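CHAD domain (Ricinus communis, PDB 6QV5) probably binds inorganic polyphosphate through an all-helical CHAD domain and carries a zinc ion. Local coordinates at residues 79-84 against 157-162. Residues are numbered along the deposited sequence; the frame is centred on the assembly and turned at random.
Sequences PCPPAL and GAWMLE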
loop_
_atom_site.group_PDB
_atom_site.type_symbol
_atom_site.label_atom_id
_atom_site.label_comp_id
_atom_site.label_asym_id
_atom_site.label_seq_id
_atom_site.Cartn_x
_atom_site.Cartn_y
_atom_site.Cartn_z
ATOM N N PRO A 79 18.730 7.567 -7.800
ATOM C CA PRO A 79 18.677 6.954 -6.462
ATOM C C PRO A 79 18.403 7.974 -5.360
ATOM O O PRO A 79 19.085 8.998 -5.271
ATOM C CB PRO A 79 20.038 6.265 -6.320
ATOM C CG PRO A 79 20.944 6.996 -7.246
ATOM C CD PRO A 79 20.121 7.719 -8.277
ATOM N N CYS A 80 17.372 7.699 -4.546
ATOM C CA CYS A 80 16.935 8.544 -3.435
ATOM C C CYS A 80 17.965 8.509 -2.293
ATOM O O CYS A 80 18.404 7.412 -1.929
ATOM C CB CYS A 80 15.551 8.114 -2.956
ATOM S SG CYS A 80 14.748 9.288 -1.833
ATOM N N PRO A 81 18.367 9.676 -1.717
ATOM C CA PRO A 81 19.349 9.658 -0.612
ATOM C C PRO A 81 18.928 8.770 0.567
ATOM O O PRO A 81 17.736 8.729 0.885
ATOM C CB PRO A 81 19.455 11.131 -0.202
ATOM C CG PRO A 81 19.031 11.890 -1.400
ATOM C CD PRO A 81 17.961 11.059 -2.041
ATOM N N PRO A 82 19.876 8.030 1.203
ATOM C CA PRO A 82 19.499 7.129 2.312
ATOM C C PRO A 82 18.785 7.788 3.491
ATOM O O PRO A 82 17.941 7.140 4.108
ATOM C CB PRO A 82 20.830 6.496 2.732
ATOM C CG PRO A 82 21.881 7.418 2.208
ATOM C CD PRO A 82 21.325 7.952 0.928
ATOM N N ALA A 83 19.107 9.066 3.788
ATOM C CA ALA A 83 18.494 9.843 4.871
ATOM C C ALA A 83 16.991 10.041 4.642
ATOM O O ALA A 83 16.215 9.926 5.593
ATOM C CB ALA A 83 19.188 11.189 5.014
ATOM N N LEU A 84 16.582 10.305 3.377
ATOM C CA LEU A 84 15.178 10.483 2.995
ATOM C C LEU A 84 14.425 9.159 3.070
ATOM O O LEU A 84 13.295 9.134 3.559
ATOM C CB LEU A 84 15.043 11.095 1.588
ATOM C CG LEU A 84 15.354 12.587 1.438
ATOM C CD1 LEU A 84 15.407 12.980 -0.021
ATOM C CD2 LEU A 84 14.320 13.448 2.145
ATOM N N GLY A 157 10.730 17.050 -2.385
ATOM C CA GLY A 157 10.303 17.942 -3.458
ATOM C C GLY A 157 11.464 18.670 -4.105
ATOM O O GLY A 157 11.504 18.801 -5.332
ATOM N N ALA A 158 12.432 19.120 -3.277
ATOM C CA ALA A 158 13.647 19.813 -3.712
ATOM C C ALA A 158 14.564 18.869 -4.496
ATOM O O ALA A 158 15.142 19.281 -5.503
ATOM C CB ALA A 158 14.385 20.384 -2.510
ATOM N N TRP A 159 14.683 17.606 -4.036
ATOM C CA TRP A 159 15.489 16.565 -4.676
ATOM C C TRP A 159 14.856 16.162 -6.012
ATOM O O TRP A 159 15.577 15.991 -6.995
ATOM C CB TRP A 159 15.651 15.352 -3.740
ATOM C CG TRP A 159 16.245 14.142 -4.397
ATOM C CD1 TRP A 159 17.567 13.892 -4.616
ATOM C CD2 TRP A 159 15.528 13.026 -4.938
ATOM N NE1 TRP A 159 17.720 12.686 -5.261
ATOM C CE2 TRP A 159 16.483 12.135 -5.476
ATOM C CE3 TRP A 159 14.165 12.698 -5.038
ATOM C CZ2 TRP A 159 16.120 10.935 -6.100
ATOM C CZ3 TRP A 159 13.807 11.509 -5.652
ATOM C CH2 TRP A 159 14.777 10.639 -6.167
ATOM N N MET A 160 13.511 16.031 -6.041
ATOM C CA MET A 160 12.711 15.674 -7.217
ATOM C C MET A 160 12.965 16.652 -8.372
ATOM O O MET A 160 13.260 16.211 -9.483
ATOM C CB MET A 160 11.214 15.643 -6.847
ATOM C CG MET A 160 10.295 15.240 -7.984
ATOM S SD MET A 160 8.586 15.753 -7.680
ATOM C CE MET A 160 8.637 17.426 -8.266
ATOM N N LEU A 161 12.873 17.967 -8.098
ATOM C CA LEU A 161 13.072 19.029 -9.087
ATOM C C LEU A 161 14.520 19.164 -9.560
ATOM O O LEU A 161 14.743 19.547 -10.708
ATOM C CB LEU A 161 12.542 20.376 -8.568
ATOM C CG LEU A 161 11.035 20.459 -8.306
ATOM C CD1 LEU A 161 10.734 21.482 -7.245
ATOM C CD2 LEU A 161 10.256 20.757 -9.581
ATOM N N GLU A 162 15.497 18.846 -8.688
ATOM C CA GLU A 162 16.925 18.917 -9.010
ATOM C C GLU A 162 17.361 17.755 -9.917
ATOM O O GLU A 162 18.117 17.976 -10.865
ATOM C CB GLU A 162 17.775 18.964 -7.725
ATOM C CG GLU A 162 19.232 19.343 -7.961
ATOM C CD GLU A 162 20.135 19.461 -6.745
ATOM O OE1 GLU A 162 19.776 18.939 -5.664
ATOM O OE2 GLU A 162 21.219 20.076 -6.881
#
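A single indole ring receives both a cysteine sulfur and a proline methylene over its face: C80 SG stands 4.5 Å from the centroid of the six-membered ring of W159, only 10° off the ring normal, while P81 CD lies 3.8 Å from the centroid of the five-membered ring. The first is a sulfur-aromatic contact, the second a CH-pi contact. With SG anti to the backbone N of C80 (chi1 -168°), the thiol is carried over the benzo ring, and CB follows at 4.2 Å from W159 CH2. P81 CD sits closest to NE1 of W159, at 3.6 Å, near the rim of the indole. The main chain joins in obliquely, P79 O approaching W159 CZ2 to 3.6 Å and C80 CA the same atom to 3.7 Å, the former a contact and not a hydrogen bond. No hydrogen bond joins the two segments; van der Waals, CH-pi and sulfur-aromatic contacts round one indole make up the interface. L84 CD1 touches CB of W159 at 4.4 Å. P81 holds the N-cap position of helix 82-108, and the indole from helix 147-163 lies against this turn, with L71 of helix 54-73 touching both C80 and W159, and L34 of helix 26-42 also meeting the tryptophan.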